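Local coordinates for protein phenylalanine hydroxylase (Colwellia psychrerythraea, PDB 2V27) that probably hydroxylates L-phenylalanine to L-tyrosine at an iron centre, using tetrahydrobiopterin and molecular oxygen, the first step of phenylalanine degradation, at residues Phe121-Leu130 against Ile179-Ser187; Leu170-Ile179 against Thr191-Arg202. All blocks are in the same frame, centred on the assembly; numbering follows the deposited sequence.

How the interactions relate
From the N terminus, the chain first supplies helix 120-131, which carries the two histidines of the iron site. It then runs through helices 134-147 and 152-167 into the hairpin of strands 170-173 and 176-179. Interaction 1 closes the 48-residue excursion when the turn and short helix 182-185 pack against the histidine helix. Interaction 2 starts inside that excursion and ends beyond it, as the hairpin meets 191-202, so the two contacts cross rather than nest. They share I179, and T191 OG1 bonds to V184 O between them. Together they tie the iron site to the mixed sheet and helix 188-196.

Interaction 1: residues Phe121-Leu130 against Ile179-Ser187; sequences FHEIFGHCPL and IYGGGVLSS. With FE (Fe (III) ion), chain E.
H122 and S186 meet through a single, nearly linear hydrogen bond that leaves the iron-binding edge of the imidazole to the metal. The H122 side chain starts with CG anti to the backbone N (chi1 169°), which carries the ring toward S186 and the metal; CB passes 4.0 Å from S186 OG, and CG also lies near that hydroxyl. In the ring, ND1 donates to S186 OG at 2.9 Å, with an N-H...O angle of 175° and the hydroxyl oxygen lying in the ring plane. G182 O lies at the ring edge, near its plane, 3.4 Å from H122 CE1. CD2 and CE1 flank NE2 on the iron side, and at the tip H122 NE2 binds the iron at 2.0 Å. S186 is thus a second-shell residue that fixes the rotation of a first-shell ligand. H127 supplies the second imidazole and E167 the carboxylate, forming the facial triad of two histidines and one carboxylate known in this family; two waters are also bound.

The backbones come very close at two glycines, with G126 CA and G182 CA 4.1 Å apart. A side chain at either would clash, and H127 CE1 already lies 3.4 Å from G182 CA. A water bridges this seam, donating to G126 O and Y180 O and accepting from H127 ND1. Farther along, L130 CD1 sits 4.0 Å from Y180 CB, the two side chains crossing at about a right angle. On the other flank, the edge of the F125 ring faces L185 O, with CE2 at 3.4 Å.

Outward from the contact, helix 22-38 covers the aromatic flank, where W28 meets F121 and F32 meets F125, both edge-to-face. Helix 45-54 packs on P129 and L185, while helix 188-196 follows directly after S187 and touches V184.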
loop_
_atom_site.group_PDB
_atom_site.type_symbol
_atom_site.label_atom_id
_atom_site.label_comp_id
_atom_site.label_asym_id
_atom_site.label_seq_id
_atom_site.Cartn_x
_atom_site.Cartn_y
_atom_site.Cartn_z
ATOM N N PHE B 121 5.588 -22.446 -3.017
ATOM C CA PHE B 121 4.181 -22.563 -2.653
ATOM C C PHE B 121 3.262 -21.677 -3.540
ATOM O O PHE B 121 2.226 -22.155 -4.043
ATOM C CB PHE B 121 3.966 -22.280 -1.154
ATOM C CG PHE B 121 2.526 -22.459 -0.752
ATOM C CD1 PHE B 121 2.025 -23.744 -0.535
ATOM C CD2 PHE B 121 1.625 -21.360 -0.683
ATOM C CE1 PHE B 121 0.639 -23.954 -0.211
ATOM C CE2 PHE B 121 0.261 -21.554 -0.364
ATOM C CZ PHE B 121 -0.246 -22.827 -0.127
ATOM N N HIS B 122 3.611 -20.413 -3.689
ATOM C CA HIS B 122 2.850 -19.550 -4.611
ATOM C C HIS B 122 2.669 -20.212 -5.992
ATOM O O HIS B 122 1.575 -20.288 -6.530
ATOM C CB HIS B 122 3.496 -18.180 -4.759
ATOM C CG HIS B 122 2.887 -17.383 -5.873
ATOM N ND1 HIS B 122 1.558 -16.990 -5.841
ATOM C CD2 HIS B 122 3.360 -17.016 -7.086
ATOM C CE1 HIS B 122 1.278 -16.327 -6.955
ATOM N NE2 HIS B 122 2.356 -16.330 -7.731
ATOM N N GLU B 123 3.751 -20.736 -6.569
ATOM C CA GLU B 123 3.663 -21.237 -7.948
ATOM C C GLU B 123 2.905 -22.546 -8.004
ATOM O O GLU B 123 2.041 -22.677 -8.884
ATOM C CB GLU B 123 5.078 -21.445 -8.571
ATOM C CG GLU B 123 6.030 -20.239 -8.463
ATOM C CD GLU B 123 5.635 -19.048 -9.309
ATOM O OE1 GLU B 123 4.484 -18.991 -9.845
ATOM O OE2 GLU B 123 6.508 -18.143 -9.446
ATOM N N ILE B 124 3.237 -23.506 -7.122
ATOM C CA ILE B 124 2.613 -24.819 -7.249
ATOM C C ILE B 124 1.158 -24.802 -6.738
ATOM O O ILE B 124 0.274 -25.342 -7.398
ATOM C CB ILE B 124 3.489 -25.933 -6.574
ATOM C CG1 ILE B 124 4.810 -26.083 -7.353
ATOM C CG2 ILE B 124 2.753 -27.266 -6.522
ATOM C CD1 ILE B 124 5.687 -27.229 -6.847
ATOM N N PHE B 125 0.923 -24.177 -5.577
ATOM C CA PHE B 125 -0.425 -24.104 -5.080
ATOM C C PHE B 125 -1.267 -23.052 -5.837
ATOM O O PHE B 125 -2.454 -23.292 -6.204
ATOM C CB PHE B 125 -0.416 -23.832 -3.574
ATOM C CG PHE B 125 -1.761 -23.985 -2.956
ATOM C CD1 PHE B 125 -2.127 -25.173 -2.293
ATOM C CD2 PHE B 125 -2.620 -22.920 -2.983
ATOM C CE1 PHE B 125 -3.424 -25.301 -1.719
ATOM C CE2 PHE B 125 -3.860 -23.008 -2.426
ATOM C CZ PHE B 125 -4.289 -24.162 -1.790
ATOM N N GLY B 126 -0.677 -21.886 -6.078
ATOM C CA GLY B 126 -1.449 -20.814 -6.712
ATOM C C GLY B 126 -1.752 -20.983 -8.205
ATOM O O GLY B 126 -2.853 -20.605 -8.655
ATOM N N HIS B 127 -0.737 -21.422 -8.993
ATOM C CA HIS B 127 -0.870 -21.478 -10.469
ATOM C C HIS B 127 -1.013 -22.880 -11.071
ATOM O O HIS B 127 -1.797 -23.124 -11.990
ATOM C CB HIS B 127 0.293 -20.753 -11.157
ATOM C CG HIS B 127 0.331 -19.268 -10.896
ATOM N ND1 HIS B 127 -0.747 -18.419 -11.114
ATOM C CD2 HIS B 127 1.321 -18.495 -10.396
ATOM C CE1 HIS B 127 -0.402 -17.185 -10.778
ATOM N NE2 HIS B 127 0.835 -17.202 -10.328
ATOM N N CYS B 128 -0.261 -23.837 -10.535
ATOM C CA CYS B 128 -0.179 -25.124 -11.223
ATOM C C CYS B 128 -1.550 -25.857 -11.336
ATOM O O CYS B 128 -1.807 -26.513 -12.351
ATOM C CB CYS B 128 0.898 -25.997 -10.574
ATOM S SG CYS B 128 2.532 -25.466 -11.084
ATOM N N PRO B 129 -2.440 -25.756 -10.335
ATOM C CA PRO B 129 -3.706 -26.462 -10.581
ATOM C C PRO B 129 -4.468 -25.964 -11.835
ATOM O O PRO B 129 -5.118 -26.766 -12.545
ATOM C CB PRO B 129 -4.533 -26.188 -9.309
ATOM C CG PRO B 129 -3.494 -25.928 -8.249
ATOM C CD PRO B 129 -2.396 -25.146 -8.980
ATOM N N LEU B 130 -4.383 -24.669 -12.134
ATOM C CA LEU B 130 -5.019 -24.176 -13.338
ATOM C C LEU B 130 -4.274 -24.472 -14.643
ATOM O O LEU B 130 -4.879 -24.427 -15.727
ATOM C CB LEU B 130 -5.366 -22.683 -13.161
ATOM C CG LEU B 130 -6.621 -22.533 -12.300
ATOM C CD1 LEU B 130 -6.657 -21.059 -11.794
ATOM C CD2 LEU B 130 -7.873 -22.858 -13.057
ATOM N N ILE B 179 -12.426 -17.006 -7.487
ATOM C CA ILE B 179 -11.032 -16.619 -7.728
ATOM C C ILE B 179 -10.304 -17.526 -8.715
ATOM O O ILE B 179 -10.382 -18.750 -8.575
ATOM C CB ILE B 179 -10.199 -16.701 -6.412
ATOM C CG1 ILE B 179 -10.873 -15.878 -5.299
ATOM C CG2 ILE B 179 -8.765 -16.173 -6.654
ATOM C CD1 ILE B 179 -10.468 -16.361 -3.907
ATOM N N TYR B 180 -9.629 -16.928 -9.702
ATOM C CA TYR B 180 -8.721 -17.745 -10.508
ATOM C C TYR B 180 -7.261 -17.271 -10.476
ATOM O O TYR B 180 -6.362 -18.023 -10.849
ATOM C CB TYR B 180 -9.224 -18.000 -11.960
ATOM C CG TYR B 180 -9.094 -16.843 -12.914
ATOM C CD1 TYR B 180 -7.979 -16.756 -13.772
ATOM C CD2 TYR B 180 -10.042 -15.789 -12.926
ATOM C CE1 TYR B 180 -7.846 -15.687 -14.636
ATOM C CE2 TYR B 180 -9.931 -14.710 -13.811
ATOM C CZ TYR B 180 -8.835 -14.656 -14.659
ATOM O OH TYR B 180 -8.605 -13.586 -15.531
ATOM N N GLY B 181 -7.043 -16.032 -10.008
ATOM C CA GLY B 181 -5.679 -15.472 -9.944
ATOM C C GLY B 181 -4.801 -16.113 -8.852
ATOM O O GLY B 181 -5.190 -16.193 -7.669
ATOM N N GLY B 182 -3.575 -16.532 -9.248
ATOM C CA GLY B 182 -2.698 -17.276 -8.320
ATOM C C GLY B 182 -2.157 -16.470 -7.133
ATOM O O GLY B 182 -1.924 -17.009 -6.034
ATOM N N GLY B 183 -2.011 -15.155 -7.340
ATOM C CA GLY B 183 -1.592 -14.224 -6.285
ATOM C C GLY B 183 -2.616 -14.167 -5.159
ATOM O O GLY B 183 -2.273 -13.864 -4.002
ATOM N N VAL B 184 -3.908 -14.418 -5.494
ATOM C CA VAL B 184 -4.976 -14.417 -4.519
ATOM C C VAL B 184 -5.056 -15.815 -3.905
ATOM O O VAL B 184 -5.125 -15.969 -2.662
ATOM C CB VAL B 184 -6.328 -14.065 -5.200
ATOM C CG1 VAL B 184 -7.435 -13.995 -4.145
ATOM C CG2 VAL B 184 -6.286 -12.706 -5.955
ATOM N N LEU B 185 -5.045 -16.862 -4.770
ATOM C CA LEU B 185 -5.262 -18.261 -4.332
ATOM C C LEU B 185 -4.249 -18.745 -3.320
ATOM O O LEU B 185 -4.567 -19.673 -2.560
ATOM C CB LEU B 185 -5.277 -19.220 -5.583
ATOM C CG LEU B 185 -6.513 -19.085 -6.489
ATOM C CD1 LEU B 185 -6.356 -19.641 -7.904
ATOM C CD2 LEU B 185 -7.707 -19.812 -5.879
ATOM N N SER B 186 -3.020 -18.249 -3.403
ATOM C CA SER B 186 -1.988 -18.745 -2.512
ATOM C C SER B 186 -1.851 -17.950 -1.209
ATOM O O SER B 186 -0.948 -18.212 -0.472
ATOM C CB SER B 186 -0.632 -18.781 -3.234
ATOM O OG SER B 186 -0.214 -17.446 -3.583
ATOM N N SER B 187 -2.741 -16.992 -0.944
ATOM C CA SER B 187 -2.594 -16.071 0.190
ATOM C C SER B 187 -3.904 -15.919 0.968
ATOM O O SER B 187 -4.899 -15.481 0.412
ATOM C CB SER B 187 -2.229 -14.667 -0.327
ATOM O OG SER B 187 -2.263 -13.699 0.715
HETATM FE FE FE E . 2.167 -15.660 -9.635
HETATM O O HOH W 1 3.876 -16.496 -10.511
HETATM O O HOH W 2 -3.597 -19.099 -11.029
HETATM O O HOH W 3 3.711 -14.087 -9.157
#

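Interaction 2: residues Leu170-Ile179 against Thr191-Arg202; sequences LLDTPKGLRI and TDYAMNNTDVDR
The contact belongs to a beta hairpin, strands 170-173 and 176-179 joined by a type I turn, whose L170, L177 and I179 pack onto M195 and A194 of helix 188-196. M195 bends at chi2 (-63°) and again at chi3 (91°), which brings its methyl against the hairpin side chains. There M195 CE lies 3.5 Å from I179 CG1, a tight fit, and 4.0 Å from L170 CD2, with the L170 and M195 side chains running past each other in opposite directions. Beside them I179 CD1 rests 3.9 Å from T191 CG2, while T191 OG1 turns to V184 O.

At the far end, R202 reaches back from strand 201-204 with its chain extended from CG to NE. Its guanidinium grips A194 O side-on, through R202 NE at 3.0 Å and R202 NH2 at 2.9 Å, and NH2 also donates to N197 O at 2.8 Å. Its aliphatic part faces the hairpin, where R202 CD lies 4.2 Å from L170 CD1. With R202 cut back to an alanine, A194 O and N197 O would probably lose these donors and a gap would open beside L170, freeing the turn after the helix to shift.

Strand 170-173 also pairs with 223-227, itself next to 201-204: a helix packed on a small mixed sheet, part of the mostly helical catalytic domain of the biopterin-dependent aromatic amino acid hydroxylases.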
loop_
_atom_site.group_PDB
_atom_site.type_symbol
_atom_site.label_atom_id
_atom_site.label_comp_id
_atom_site.label_asym_id
_atom_site.label_seq_id
_atom_site.Cartn_x
_atom_site.Cartn_y
_atom_site.Cartn_z
ATOM N N LEU B 170 -10.503 -12.562 -11.039
ATOM C CA LEU B 170 -11.671 -13.058 -10.350
ATOM C C LEU B 170 -12.715 -13.527 -11.350
ATOM O O LEU B 170 -12.652 -13.185 -12.547
ATOM C CB LEU B 170 -12.311 -11.948 -9.482
ATOM C CG LEU B 170 -11.392 -11.285 -8.442
ATOM C CD1 LEU B 170 -12.218 -10.260 -7.621
ATOM C CD2 LEU B 170 -10.794 -12.336 -7.505
ATOM N N LEU B 171 -13.673 -14.300 -10.843
ATOM C CA LEU B 171 -14.866 -14.660 -11.662
ATOM C C LEU B 171 -16.143 -14.142 -11.004
ATOM O O LEU B 171 -16.301 -14.239 -9.774
ATOM C CB LEU B 171 -15.033 -16.169 -11.844
ATOM C CG LEU B 171 -13.843 -17.017 -12.296
ATOM C CD1 LEU B 171 -14.348 -18.468 -12.403
ATOM C CD2 LEU B 171 -13.379 -16.518 -13.624
ATOM N N ASP B 172 -17.049 -13.663 -11.858
ATOM C CA ASP B 172 -18.417 -13.329 -11.429
ATOM C C ASP B 172 -19.365 -14.441 -11.918
ATOM O O ASP B 172 -19.726 -14.525 -13.102
ATOM C CB ASP B 172 -18.770 -11.974 -12.050
ATOM C CG ASP B 172 -20.173 -11.489 -11.695
ATOM O OD1 ASP B 172 -20.779 -12.040 -10.753
ATOM O OD2 ASP B 172 -20.626 -10.523 -12.367
ATOM N N THR B 173 -19.705 -15.307 -10.988
ATOM C CA THR B 173 -20.455 -16.531 -11.291
ATOM C C THR B 173 -21.867 -16.481 -10.734
ATOM O O THR B 173 -22.128 -15.743 -9.793
ATOM C CB THR B 173 -19.734 -17.832 -10.780
ATOM O OG1 THR B 173 -20.053 -18.093 -9.387
ATOM C CG2 THR B 173 -18.154 -17.739 -10.995
ATOM N N PRO B 174 -22.759 -17.318 -11.291
ATOM C CA PRO B 174 -24.120 -17.384 -10.717
ATOM C C PRO B 174 -24.135 -17.857 -9.253
ATOM O O PRO B 174 -25.132 -17.659 -8.555
ATOM C CB PRO B 174 -24.852 -18.389 -11.625
ATOM C CG PRO B 174 -24.021 -18.491 -12.855
ATOM C CD PRO B 174 -22.603 -18.210 -12.452
ATOM N N LYS B 175 -23.036 -18.457 -8.778
ATOM C CA LYS B 175 -22.949 -18.884 -7.392
ATOM C C LYS B 175 -22.190 -17.884 -6.511
ATOM O O LYS B 175 -21.938 -18.154 -5.346
ATOM C CB LYS B 175 -22.351 -20.317 -7.329
ATOM C CG LYS B 175 -23.280 -21.353 -8.014
ATOM C CD LYS B 175 -22.710 -22.758 -7.979
ATOM N N GLY B 176 -21.819 -16.735 -7.096
ATOM C CA GLY B 176 -21.140 -15.662 -6.383
ATOM C C GLY B 176 -19.733 -15.447 -6.925
ATOM O O GLY B 176 -19.339 -16.067 -7.932
ATOM N N LEU B 177 -18.976 -14.603 -6.235
ATOM C CA LEU B 177 -17.608 -14.260 -6.643
ATOM C C LEU B 177 -16.657 -15.421 -6.383
ATOM O O LEU B 177 -16.686 -16.029 -5.281
ATOM C CB LEU B 177 -17.150 -13.036 -5.859
ATOM C CG LEU B 177 -15.988 -12.194 -6.362
ATOM C CD1 LEU B 177 -16.380 -11.460 -7.655
ATOM C CD2 LEU B 177 -15.566 -11.187 -5.267
ATOM N N ARG B 178 -15.796 -15.705 -7.374
ATOM C CA ARG B 178 -14.782 -16.757 -7.229
ATOM C C ARG B 178 -13.447 -16.187 -7.681
ATOM O O ARG B 178 -13.343 -15.066 -8.243
ATOM C CB ARG B 178 -15.156 -18.035 -8.006
ATOM C CG ARG B 178 -16.482 -18.742 -7.554
ATOM C CD ARG B 178 -16.348 -19.337 -6.166
ATOM N NE ARG B 178 -17.500 -20.170 -5.836
ATOM C CZ ARG B 178 -18.584 -19.685 -5.238
ATOM N NH1 ARG B 178 -18.612 -18.386 -4.922
ATOM N NH2 ARG B 178 -19.631 -20.487 -4.943
ATOM N N ILE B 179 -12.426 -17.006 -7.487
ATOM C CA ILE B 179 -11.032 -16.619 -7.728
ATOM C C ILE B 179 -10.304 -17.526 -8.715
ATOM O O ILE B 179 -10.382 -18.750 -8.575
ATOM C CB ILE B 179 -10.199 -16.701 -6.412
ATOM C CG1 ILE B 179 -10.873 -15.878 -5.299
ATOM C CG2 ILE B 179 -8.765 -16.173 -6.654
ATOM C CD1 ILE B 179 -10.468 -16.361 -3.907
ATOM N N THR B 191 -6.974 -13.539 -0.332
ATOM C CA THR B 191 -8.272 -14.179 -0.546
ATOM C C THR B 191 -9.384 -13.437 0.228
ATOM O O THR B 191 -10.477 -13.187 -0.305
ATOM C CB THR B 191 -8.200 -15.661 -0.121
ATOM O OG1 THR B 191 -7.440 -16.351 -1.105
ATOM C CG2 THR B 191 -9.590 -16.288 -0.070
ATOM N N ASP B 192 -9.100 -13.122 1.496
ATOM C CA ASP B 192 -10.140 -12.484 2.319
ATOM C C ASP B 192 -10.475 -11.119 1.700
ATOM O O ASP B 192 -11.641 -10.779 1.548
ATOM C CB ASP B 192 -9.609 -12.275 3.728
ATOM C CG ASP B 192 -10.636 -11.633 4.677
ATOM O OD1 ASP B 192 -10.201 -10.846 5.524
ATOM O OD2 ASP B 192 -11.825 -11.968 4.648
ATOM N N TYR B 193 -9.476 -10.365 1.296
ATOM C CA TYR B 193 -9.693 -8.998 0.823
ATOM C C TYR B 193 -10.449 -9.048 -0.516
ATOM O O TYR B 193 -11.444 -8.346 -0.715
ATOM C CB TYR B 193 -8.337 -8.317 0.680
ATOM C CG TYR B 193 -8.366 -6.950 0.052
ATOM C CD1 TYR B 193 -8.536 -5.759 0.821
ATOM C CD2 TYR B 193 -8.118 -6.822 -1.320
ATOM C CE1 TYR B 193 -8.506 -4.490 0.188
ATOM C CE2 TYR B 193 -8.100 -5.585 -1.954
ATOM C CZ TYR B 193 -8.291 -4.412 -1.194
ATOM O OH TYR B 193 -8.235 -3.174 -1.830
ATOM N N ALA B 194 -10.011 -9.921 -1.431
ATOM C CA ALA B 194 -10.646 -10.049 -2.751
ATOM C C ALA B 194 -12.104 -10.478 -2.631
ATOM O O ALA B 194 -12.931 -9.990 -3.403
ATOM C CB ALA B 194 -9.851 -11.034 -3.647
ATOM N N MET B 195 -12.415 -11.345 -1.655
ATOM C CA MET B 195 -13.807 -11.812 -1.548
ATOM C C MET B 195 -14.662 -10.863 -0.746
ATOM O O MET B 195 -15.849 -10.790 -1.015
ATOM C CB MET B 195 -13.838 -13.189 -0.889
ATOM C CG MET B 195 -13.184 -14.274 -1.776
ATOM S SD MET B 195 -14.029 -14.554 -3.363
ATOM C CE MET B 195 -13.177 -13.421 -4.480
ATOM N N ASN B 196 -14.076 -10.234 0.261
ATOM C CA ASN B 196 -14.897 -9.614 1.316
ATOM C C ASN B 196 -14.822 -8.090 1.435
ATOM O O ASN B 196 -15.693 -7.491 2.078
ATOM C CB ASN B 196 -14.599 -10.234 2.680
ATOM C CG ASN B 196 -14.990 -11.692 2.711
ATOM O OD1 ASN B 196 -16.075 -12.034 2.270
ATOM N ND2 ASN B 196 -14.093 -12.545 3.172
ATOM N N ASN B 197 -13.755 -7.480 0.896
ATOM C CA ASN B 197 -13.561 -6.054 1.177
ATOM C C ASN B 197 -14.633 -5.315 0.410
ATOM O O ASN B 197 -14.765 -5.507 -0.800
ATOM C CB ASN B 197 -12.169 -5.578 0.753
ATOM C CG ASN B 197 -11.972 -4.088 1.103
ATOM O OD1 ASN B 197 -12.518 -3.218 0.415
ATOM N ND2 ASN B 197 -11.353 -3.832 2.218
ATOM N N THR B 198 -15.409 -4.459 1.080
ATOM C CA THR B 198 -16.569 -3.990 0.361
ATOM C C THR B 198 -16.308 -2.732 -0.503
ATOM O O THR B 198 -17.092 -2.428 -1.392
ATOM C CB THR B 198 -17.853 -3.892 1.240
ATOM O OG1 THR B 198 -17.637 -2.885 2.192
ATOM C CG2 THR B 198 -18.138 -5.212 1.973
ATOM N N ASP B 199 -15.211 -1.999 -0.268
ATOM C CA ASP B 199 -14.999 -0.760 -1.031
ATOM C C ASP B 199 -14.146 -0.890 -2.310
ATOM O O ASP B 199 -14.012 0.095 -3.111
ATOM C CB ASP B 199 -14.534 0.368 -0.111
ATOM C CG ASP B 199 -15.629 0.761 0.912
ATOM O OD1 ASP B 199 -16.669 1.289 0.528
ATOM O OD2 ASP B 199 -15.449 0.479 2.080
ATOM N N VAL B 200 -13.592 -2.054 -2.568
ATOM C CA VAL B 200 -12.776 -2.194 -3.777
ATOM C C VAL B 200 -13.645 -2.172 -5.043
ATOM O O VAL B 200 -14.878 -2.380 -4.986
ATOM C CB VAL B 200 -11.962 -3.486 -3.698
ATOM C CG1 VAL B 200 -12.920 -4.668 -3.527
ATOM C CG2 VAL B 200 -11.111 -3.672 -4.931
ATOM N N ASP B 201 -13.041 -1.865 -6.175
ATOM C CA ASP B 201 -13.776 -1.787 -7.430
ATOM C C ASP B 201 -13.652 -3.077 -8.248
ATOM O O ASP B 201 -12.633 -3.301 -8.873
ATOM C CB ASP B 201 -13.203 -0.681 -8.308
ATOM C CG ASP B 201 -13.870 0.655 -8.120
ATOM O OD1 ASP B 201 -14.696 0.846 -7.202
ATOM O OD2 ASP B 201 -13.548 1.519 -8.954
ATOM N N ARG B 202 -14.696 -3.893 -8.273
ATOM C CA ARG B 202 -14.639 -5.166 -9.019
ATOM C C ARG B 202 -15.425 -4.919 -10.305
ATOM O O ARG B 202 -16.659 -4.680 -10.267
ATOM C CB ARG B 202 -15.233 -6.330 -8.220
ATOM C CG ARG B 202 -14.462 -6.607 -6.920
ATOM C CD ARG B 202 -15.136 -7.705 -6.126
ATOM N NE ARG B 202 -14.510 -7.940 -4.820
ATOM C CZ ARG B 202 -14.815 -7.261 -3.712
ATOM N NH1 ARG B 202 -15.730 -6.279 -3.726
ATOM N NH2 ARG B 202 -14.175 -7.533 -2.567
#